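PDB 2B8M: uncharacterized protein MJ0764 from Methanocaldococcus jannaschii, which is of unknown function but adopts the double-stranded beta-helix fold of the RmlC-like cupin family. Local coordinates for residues 25-36 with 92-103. Residues are numbered along the deposited sequence; the frame is centred on the assembly and turned at random. Where two conformers were deposited one is given.
Sequences EHVQINHIVLPR and DILEFFVVKAPH. With SO4 (sulfate ion), chain D; SO4 (sulfate ion), chain B.
H31 and E95 meet on one face of two antiparallel strands, 28-35 and 93-100, and illustrate how a sheet can hold a buried imidazole with a carboxylate from the next strand. H31 sends NE2 to E95 OE2 (2.6 Å) in a nearly straight bond (168°). The carboxylate oxygen lies close to the imidazole plane but is approached on its anti side. Both side chains swing CG anti to the backbone N (chi1 172° in H31), which carries them diagonally across the strands. H31 also lays CD2 over a face of the F97 ring, toward its rim, 3.6 Å from CE2. Since ND1 bonds to E19 of strand 17-23, the imidazole is held at both nitrogens; a leucine in its place would probably leave E95 and E19 without their shared partner.

On the opposite face, F96, with CG between the backbone N and carbonyl carbon (chi1 57°), turns its ring flat beneath I32, whose CB sits 3.9 Å from the ring centroid in a CH-pi contact. Farther along that face, K100 NZ is held mainly by N46 and makes a weak bond to Q28 OE1 (2.8 Å), while Q28 NE2 donates to a sulfate oxygen, O1 (3.0 Å). At the opposite end of the pair, R36 NH2 forms a salt bridge with D92 OD1 (2.8 Å).

Paired backbone bonds from Q28–K100 to L34–L94 fix the register. I29, F97 and V99 on the first face help form the dimer contact, while L94 and F96 pack inside the cupin fold against M58. Two carboxylates flanking H31 would probably favour its doubly protonated, cationic imidazole.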
# COMPACT_ATOMS: atom_id res chain seq x y z
N GLU A 25 -12.82 7.45 5.98
CA GLU A 25 -13.79 6.59 6.66
C GLU A 25 -13.45 5.10 6.50
O GLU A 25 -13.76 4.28 7.37
CB GLU A 25 -15.21 6.86 6.13
CG GLU A 25 -16.32 6.11 6.87
CD GLU A 25 -17.70 6.41 6.35
OE1 GLU A 25 -17.81 7.05 5.28
OE2 GLU A 25 -18.69 6.00 7.02
N HIS A 26 -12.77 4.76 5.41
CA HIS A 26 -12.62 3.38 5.02
C HIS A 26 -11.24 2.83 5.21
O HIS A 26 -11.05 1.62 5.19
CB HIS A 26 -12.96 3.26 3.53
CG HIS A 26 -14.29 3.83 3.18
ND1 HIS A 26 -15.46 3.35 3.71
CD2 HIS A 26 -14.63 4.88 2.39
CE1 HIS A 26 -16.47 4.06 3.24
NE2 HIS A 26 -15.99 5.01 2.46
N VAL A 27 -10.23 3.70 5.30
CA VAL A 27 -8.85 3.20 5.26
C VAL A 27 -7.87 4.24 5.79
O VAL A 27 -8.12 5.44 5.71
CB VAL A 27 -8.39 2.77 3.82
CG1 VAL A 27 -8.01 3.99 2.97
CG2 VAL A 27 -7.21 1.81 3.81
N GLN A 28 -6.74 3.76 6.30
CA GLN A 28 -5.59 4.58 6.60
C GLN A 28 -4.37 4.04 5.87
O GLN A 28 -4.15 2.82 5.79
CB GLN A 28 -5.31 4.67 8.09
CG GLN A 28 -6.38 5.24 8.91
CD GLN A 28 -6.09 5.12 10.40
OE1 GLN A 28 -5.70 4.05 10.89
NE2 GLN A 28 -6.28 6.21 11.12
N ILE A 29 -3.60 4.95 5.28
CA ILE A 29 -2.36 4.58 4.62
C ILE A 29 -1.26 5.53 5.07
O ILE A 29 -1.34 6.74 4.86
CB ILE A 29 -2.49 4.56 3.06
CG1 ILE A 29 -3.69 3.71 2.60
CG2 ILE A 29 -1.18 4.05 2.43
CD1 ILE A 29 -3.93 3.71 1.13
N ASN A 30 -0.23 4.97 5.67
CA ASN A 30 0.94 5.73 6.12
C ASN A 30 2.18 5.28 5.37
O ASN A 30 2.25 4.14 4.88
CB ASN A 30 1.10 5.58 7.64
CG ASN A 30 -0.14 5.93 8.38
OD1 ASN A 30 -0.89 6.82 7.96
ND2 ASN A 30 -0.39 5.25 9.49
N HIS A 31 3.17 6.17 5.28
CA HIS A 31 4.45 5.89 4.68
C HIS A 31 5.52 6.11 5.73
O HIS A 31 5.59 7.16 6.35
CB HIS A 31 4.65 6.78 3.49
CG HIS A 31 6.03 6.69 2.91
ND1 HIS A 31 6.89 7.76 2.93
CD2 HIS A 31 6.69 5.68 2.31
CE1 HIS A 31 8.02 7.41 2.34
NE2 HIS A 31 7.92 6.16 1.94
N ILE A 32 6.34 5.10 5.95
CA ILE A 32 7.36 5.16 7.00
C ILE A 32 8.75 4.82 6.44
O ILE A 32 8.92 3.87 5.68
CB ILE A 32 7.03 4.23 8.19
CG1 ILE A 32 5.65 4.62 8.77
CG2 ILE A 32 8.09 4.33 9.26
CD1 ILE A 32 5.13 3.74 9.78
N VAL A 33 9.72 5.65 6.82
CA VAL A 33 11.12 5.38 6.61
C VAL A 33 11.83 5.37 7.93
O VAL A 33 11.74 6.34 8.72
CB VAL A 33 11.77 6.42 5.65
CG1 VAL A 33 13.24 6.08 5.38
CG2 VAL A 33 10.98 6.46 4.38
N LEU A 34 12.55 4.27 8.18
CA LEU A 34 13.36 4.14 9.38
C LEU A 34 14.76 3.87 8.97
O LEU A 34 15.07 2.80 8.41
CB LEU A 34 12.87 2.97 10.26
CG LEU A 34 11.44 3.10 10.81
CD1 LEU A 34 11.15 1.86 11.62
CD2 LEU A 34 11.29 4.36 11.66
N PRO A 35 15.64 4.83 9.21
CA PRO A 35 17.06 4.55 9.13
C PRO A 35 17.51 3.46 10.12
O PRO A 35 16.82 3.17 11.10
CB PRO A 35 17.71 5.89 9.50
CG PRO A 35 16.67 6.90 9.18
CD PRO A 35 15.37 6.24 9.52
N ARG A 36 18.67 2.88 9.85
CA ARG A 36 19.22 1.89 10.77
C ARG A 36 19.26 2.43 12.18
O ARG A 36 19.77 3.52 12.42
CB ARG A 36 20.64 1.45 10.39
CG ARG A 36 21.03 0.16 11.06
CD ARG A 36 22.50 -0.19 10.81
NE ARG A 36 22.76 -0.44 9.40
CZ ARG A 36 22.79 -1.64 8.83
NH1 ARG A 36 22.55 -2.74 9.52
NH2 ARG A 36 23.05 -1.74 7.55
N ASP A 92 20.22 -0.36 6.10
CA ASP A 92 20.57 1.06 6.14
C ASP A 92 19.30 1.88 6.21
O ASP A 92 19.22 2.86 6.96
CB ASP A 92 21.40 1.46 4.90
CG ASP A 92 22.85 1.00 4.98
OD1 ASP A 92 23.32 0.64 6.08
OD2 ASP A 92 23.51 0.96 3.92
N ILE A 93 18.33 1.48 5.41
CA ILE A 93 17.07 2.19 5.29
C ILE A 93 15.93 1.19 5.11
O ILE A 93 15.93 0.38 4.17
CB ILE A 93 17.05 3.14 4.05
CG1 ILE A 93 18.08 4.27 4.16
CG2 ILE A 93 15.67 3.72 3.84
CD1 ILE A 93 17.72 5.35 5.19
N LEU A 94 14.93 1.28 5.98
CA LEU A 94 13.74 0.45 5.87
C LEU A 94 12.64 1.39 5.50
O LEU A 94 12.45 2.40 6.19
CB LEU A 94 13.35 -0.15 7.21
CG LEU A 94 11.98 -0.79 7.49
CD1 LEU A 94 11.69 -1.97 6.55
CD2 LEU A 94 11.93 -1.27 8.87
N GLU A 95 11.93 1.05 4.43
CA GLU A 95 10.84 1.83 3.92
C GLU A 95 9.62 0.92 3.72
O GLU A 95 9.72 -0.11 3.05
CB GLU A 95 11.23 2.52 2.60
CG GLU A 95 10.19 3.49 2.15
CD GLU A 95 10.56 4.24 0.89
OE1 GLU A 95 11.67 3.99 0.37
OE2 GLU A 95 9.74 5.06 0.42
N PHE A 96 8.48 1.32 4.28
CA PHE A 96 7.24 0.54 4.14
C PHE A 96 6.01 1.44 4.12
O PHE A 96 6.07 2.59 4.57
CB PHE A 96 7.11 -0.57 5.18
CG PHE A 96 7.17 -0.11 6.58
CD1 PHE A 96 8.37 0.25 7.14
CD2 PHE A 96 6.03 -0.02 7.35
CE1 PHE A 96 8.43 0.68 8.48
CE2 PHE A 96 6.06 0.42 8.65
CZ PHE A 96 7.27 0.79 9.22
N PHE A 97 4.92 0.90 3.58
CA PHE A 97 3.61 1.47 3.78
C PHE A 97 2.83 0.66 4.78
O PHE A 97 2.99 -0.55 4.87
CB PHE A 97 2.83 1.54 2.47
CG PHE A 97 3.50 2.43 1.45
CD1 PHE A 97 4.47 1.92 0.59
CD2 PHE A 97 3.17 3.78 1.39
CE1 PHE A 97 5.09 2.76 -0.29
CE2 PHE A 97 3.78 4.61 0.48
CZ PHE A 97 4.74 4.11 -0.34
N VAL A 98 1.97 1.36 5.50
CA VAL A 98 1.07 0.76 6.46
C VAL A 98 -0.33 0.98 5.92
O VAL A 98 -0.70 2.11 5.65
CB VAL A 98 1.17 1.43 7.83
CG1 VAL A 98 0.21 0.83 8.79
CG2 VAL A 98 2.59 1.32 8.39
N VAL A 99 -1.08 -0.11 5.74
CA VAL A 99 -2.45 -0.04 5.26
C VAL A 99 -3.32 -0.58 6.38
O VAL A 99 -3.10 -1.67 6.91
CB VAL A 99 -2.64 -0.89 3.99
CG1 VAL A 99 -4.13 -0.98 3.63
CG2 VAL A 99 -1.78 -0.39 2.86
N LYS A 100 -4.31 0.20 6.78
CA LYS A 100 -5.18 -0.21 7.87
C LYS A 100 -6.61 -0.12 7.41
O LYS A 100 -7.05 0.91 6.88
CB LYS A 100 -4.93 0.65 9.11
CG LYS A 100 -3.50 0.59 9.65
CD LYS A 100 -3.23 1.74 10.58
CE LYS A 100 -4.13 1.71 11.77
NZ LYS A 100 -3.88 2.85 12.69
N ALA A 101 -7.35 -1.21 7.59
CA ALA A 101 -8.77 -1.24 7.22
C ALA A 101 -9.48 -2.23 8.11
O ALA A 101 -9.00 -3.35 8.34
CB ALA A 101 -8.96 -1.62 5.77
N PRO A 102 -10.64 -1.82 8.61
CA PRO A 102 -11.31 -0.52 8.38
C PRO A 102 -10.66 0.58 9.24
O PRO A 102 -9.72 0.31 9.98
CB PRO A 102 -12.71 -0.79 8.91
CG PRO A 102 -12.50 -1.77 10.00
CD PRO A 102 -11.42 -2.67 9.52
N HIS A 103 -11.18 1.79 9.18
CA HIS A 103 -10.66 2.84 10.03
C HIS A 103 -10.82 2.38 11.49
O HIS A 103 -11.86 1.77 11.83
CB HIS A 103 -11.44 4.15 9.83
CG HIS A 103 -10.80 5.31 10.51
ND1 HIS A 103 -10.98 5.56 11.85
CD2 HIS A 103 -9.90 6.22 10.06
CE1 HIS A 103 -10.26 6.62 12.18
NE2 HIS A 103 -9.59 7.04 11.12
S SO4 D . -16.39 0.74 5.99
O1 SO4 D . -16.96 -0.59 5.72
O2 SO4 D . -15.39 1.09 5.00
O3 SO4 D . -17.42 1.79 5.95
O4 SO4 D . -15.78 0.71 7.33
S SO4 B . -4.08 5.94 14.34
O1 SO4 B . -5.46 5.69 13.95
O2 SO4 B . -3.41 6.75 13.31
O3 SO4 B . -4.03 6.66 15.62
O4 SO4 B . -3.37 4.68 14.49